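PDB 6IXZ: sortase family protein from Clostridium perfringens, which is a class C sortase, a cysteine transpeptidase that probably joins pilin subunits covalently into pili. Local coordinates for residues E65-N70 / V130-I135. Residues are numbered along the deposited sequence; the frame is centred on the assembly and turned at random.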
ATOM      1  N   GLU A  65       9.737   1.542   1.008  1.00 23.41           N
ATOM      2  CA  GLU A  65      10.882   2.459   1.055  1.00 22.05           C
ATOM      3  C   GLU A  65      10.817   3.457  -0.092  1.00 18.43           C
ATOM      4  O   GLU A  65      10.491   3.084  -1.213  1.00 19.34           O
ATOM      5  CB  GLU A  65      12.200   1.689   0.959  1.00 26.20           C
ATOM      6  CG  GLU A  65      12.382   0.603   1.993  1.00 29.91           C
ATOM      7  CD  GLU A  65      13.752  -0.040   1.878  1.00 37.80           C
ATOM      8  OE1 GLU A  65      14.577   0.162   2.789  1.00 42.16           O
ATOM      9  OE2 GLU A  65      14.045  -0.610   0.805  1.00 42.10           O
ATOM     10  N   ILE A  66      11.034   4.732   0.221  1.00 20.47           N
ATOM     11  CA  ILE A  66      11.144   5.796  -0.783  1.00 20.21           C
ATOM     12  C   ILE A  66      12.457   6.554  -0.551  1.00 20.45           C
ATOM     13  O   ILE A  66      12.518   7.503   0.224  1.00 19.96           O
ATOM     14  CB  ILE A  66       9.956   6.792  -0.716  1.00 18.48           C
ATOM     15  CG1 ILE A  66       8.606   6.054  -0.597  1.00 18.85           C
ATOM     16  CG2 ILE A  66       9.947   7.690  -1.945  1.00 22.61           C
ATOM     17  CD1 ILE A  66       7.407   6.967  -0.503  1.00 19.03           C
ATOM     18  N   PRO A  67      13.524   6.145  -1.255  1.00 21.66           N
ATOM     19  CA  PRO A  67      14.887   6.660  -0.959  1.00 23.71           C
ATOM     20  C   PRO A  67      15.042   8.183  -1.068  1.00 22.12           C
ATOM     21  O   PRO A  67      15.625   8.839  -0.190  1.00 24.83           O
ATOM     22  CB  PRO A  67      15.779   5.951  -1.991  1.00 24.11           C
ATOM     23  CG  PRO A  67      14.953   4.901  -2.642  1.00 25.01           C
ATOM     24  CD  PRO A  67      13.498   5.148  -2.339  1.00 22.12           C
ATOM     25  N   SER A  68      14.462   8.759  -2.105  1.00 21.71           N
ATOM     26  CA  SER A  68      14.661  10.151  -2.391  1.00 21.41           C
ATOM     27  C   SER A  68      14.129  11.012  -1.270  1.00 24.05           C
ATOM     28  O   SER A  68      14.605  12.129  -1.072  1.00 25.42           O
ATOM     29  CB  SER A  68      13.994  10.517  -3.725  1.00 24.22           C
ATOM     30  OG  SER A  68      12.586  10.376  -3.656  1.00 25.56           O
ATOM     31  N   ILE A  69      13.138  10.511  -0.530  1.00 20.91           N
ATOM     32  CA  ILE A  69      12.602  11.261   0.584  1.00 21.37           C
ATOM     33  C   ILE A  69      12.779  10.560   1.944  1.00 22.68           C
ATOM     34  O   ILE A  69      12.142  10.932   2.920  1.00 21.71           O
ATOM     35  CB  ILE A  69      11.128  11.657   0.347  1.00 26.09           C
ATOM     36  CG1 ILE A  69      10.343  10.512  -0.265  1.00 23.61           C
ATOM     37  CG2 ILE A  69      11.033  12.876  -0.578  1.00 25.58           C
ATOM     38  CD1 ILE A  69       8.841  10.755  -0.322  1.00 21.84           C
ATOM     39  N   ASN A  70      13.707   9.613   2.035  1.00 22.25           N
ATOM     40  CA  ASN A  70      14.035   9.012   3.344  1.00 21.52           C
ATOM     41  C   ASN A  70      12.797   8.422   4.051  1.00 26.36           C
ATOM     42  O   ASN A  70      12.602   8.607   5.252  1.00 31.88           O
ATOM     43  CB  ASN A  70      14.706  10.052   4.255  1.00 21.80           C
ATOM     44  CG  ASN A  70      16.094  10.462   3.749  1.00 24.67           C
ATOM     45  OD1 ASN A  70      16.712  11.401   4.269  1.00 32.47           O
ATOM     46  ND2 ASN A  70      16.580   9.765   2.733  1.00 19.62           N
ATOM     47  N   VAL A 130      11.199   6.849  -7.643  1.00 27.54           N
ATOM     48  CA  VAL A 130      11.018   5.412  -7.456  1.00 26.72           C
ATOM     49  C   VAL A 130      10.628   5.095  -6.017  1.00 22.84           C
ATOM     50  O   VAL A 130      10.974   5.815  -5.082  1.00 23.35           O
ATOM     51  CB  VAL A 130      12.285   4.612  -7.840  1.00 29.64           C
ATOM     52  CG1 VAL A 130      12.525   4.660  -9.345  1.00 28.18           C
ATOM     53  CG2 VAL A 130      13.493   5.126  -7.073  1.00 32.19           C
ATOM     54  N   PHE A 131       9.863   4.031  -5.850  1.00 23.00           N
ATOM     55  CA  PHE A 131       9.649   3.503  -4.524  1.00 21.77           C
ATOM     56  C   PHE A 131       9.557   1.994  -4.550  1.00 18.47           C
ATOM     57  O   PHE A 131       9.306   1.375  -5.586  1.00 19.43           O
ATOM     58  CB  PHE A 131       8.399   4.138  -3.889  1.00 20.37           C
ATOM     59  CG  PHE A 131       7.140   3.905  -4.647  1.00 19.84           C
ATOM     60  CD1 PHE A 131       6.377   2.781  -4.404  1.00 21.30           C
ATOM     61  CD2 PHE A 131       6.677   4.838  -5.548  1.00 18.93           C
ATOM     62  CE1 PHE A 131       5.148   2.621  -5.003  1.00 18.16           C
ATOM     63  CE2 PHE A 131       5.456   4.666  -6.164  1.00 18.68           C
ATOM     64  CZ  PHE A 131       4.686   3.568  -5.880  1.00 17.26           C
ATOM     65  N   TYR A 132       9.866   1.395  -3.417  1.00 18.00           N
ATOM     66  CA  TYR A 132      10.050  -0.025  -3.354  1.00 19.18           C
ATOM     67  C   TYR A 132       9.098  -0.556  -2.315  1.00 21.40           C
ATOM     68  O   TYR A 132       8.900   0.078  -1.281  1.00 19.93           O
ATOM     69  CB  TYR A 132      11.481  -0.346  -2.942  1.00 22.09           C
ATOM     70  CG  TYR A 132      12.539   0.207  -3.875  1.00 25.20           C
ATOM     71  CD1 TYR A 132      12.757  -0.363  -5.122  1.00 28.34           C
ATOM     72  CD2 TYR A 132      13.381   1.245  -3.470  1.00 29.39           C
ATOM     73  CE1 TYR A 132      13.745   0.122  -5.971  1.00 27.40           C
ATOM     74  CE2 TYR A 132      14.380   1.728  -4.304  1.00 31.12           C
ATOM     75  CZ  TYR A 132      14.550   1.176  -5.563  1.00 34.86           C
ATOM     76  OH  TYR A 132      15.589   1.619  -6.379  1.00 34.12           O
ATOM     77  N   LEU A 133       8.495  -1.696  -2.622  1.00 22.78           N
ATOM     78  CA  LEU A 133       7.658  -2.423  -1.683  1.00 22.31           C
ATOM     79  C   LEU A 133       8.330  -3.736  -1.325  1.00 23.65           C
ATOM     80  O   LEU A 133       8.769  -4.485  -2.202  1.00 23.01           O
ATOM     81  CB  LEU A 133       6.294  -2.729  -2.313  1.00 25.20           C
ATOM     82  CG  LEU A 133       5.469  -1.525  -2.743  1.00 24.68           C
ATOM     83  CD1 LEU A 133       4.057  -1.944  -3.091  1.00 25.21           C
ATOM     84  CD2 LEU A 133       5.461  -0.496  -1.632  1.00 28.91           C
ATOM     85  N   HIS A 134       8.223  -4.086  -0.051  1.00 21.54           N
ATOM     86  CA  HIS A 134       8.728  -5.349   0.476  1.00 20.95           C
ATOM     87  C   HIS A 134       7.620  -6.086   1.191  1.00 20.30           C
ATOM     88  O   HIS A 134       7.309  -5.755   2.330  1.00 22.35           O
ATOM     89  CB  HIS A 134       9.867  -5.038   1.448  1.00 19.92           C
ATOM     90  CG  HIS A 134      11.063  -4.460   0.771  1.00 22.81           C
ATOM     91  ND1 HIS A 134      11.823  -5.197  -0.106  1.00 25.27           N
ATOM     92  CD2 HIS A 134      11.509  -3.190   0.675  1.00 25.58           C
ATOM     93  CE1 HIS A 134      12.777  -4.436  -0.601  1.00 25.18           C
ATOM     94  NE2 HIS A 134      12.602  -3.210  -0.153  1.00 26.26           N
ATOM     95  N   ILE A 135       6.937  -6.995   0.487  1.00 20.04           N
ATOM     96  CA  ILE A 135       5.623  -7.469   0.912  1.00 19.65           C
ATOM     97  C   ILE A 135       5.600  -8.991   0.778  1.00 26.79           C
ATOM     98  O   ILE A 135       5.829  -9.519  -0.307  1.00 30.25           O
ATOM     99  CB  ILE A 135       4.518  -6.884   0.020  1.00 23.80           C
ATOM    100  CG1 ILE A 135       4.540  -5.345   0.080  1.00 22.00           C
ATOM    101  CG2 ILE A 135       3.162  -7.475   0.382  1.00 24.05           C
ATOM    102  CD1 ILE A 135       3.773  -4.736   1.226  1.00 21.40           C
TER
HETATM  103  O   HOH W   1      12.701   7.851  -4.395  1.00 25.85           O
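Glu65 and His134 meet on the partly exposed face of the sheet that also carries Tyr132, where a carboxylate suits a histidine donor. With CG beside its own backbone N (chi1 -55°) and the chain extended beyond, Glu65 brings OE2 to the edge of the imidazole, where His134 NE2 donates a hydrogen bond of 3.1 Å. The bond is bent, 135° at the hydrogen, and NE2 stands above the carboxylate plane, which is turned 73° from the ring. ND1 of His134 gives its own hydrogen bond to the Asp139 carboxylate; with both nitrogens donating, the imidazole is probably protonated. Glu65 and Tyr132 form an antiparallel hydrogen-bonded pair, Glu65 N to Tyr132 O and Tyr132 N to Glu65 O both 2.8 Å. Pro67, with no N-H to give, fits the end of the strand and sets CG against the Tyr132 ring edge, 3.6 Å from CE2. Branched Ile66 and aromatic Phe131 suit the buried face: they run side by side, Ile66 CG1 3.8 Å from Phe131 CB, and both reach Leu169. Beyond the last strand pair, a water accepts from Ser68 N and donates to Val130 O. Strands 60-66 and 130-135 thereby close the eight-stranded sortase beta-barrel, away from the predicted active site.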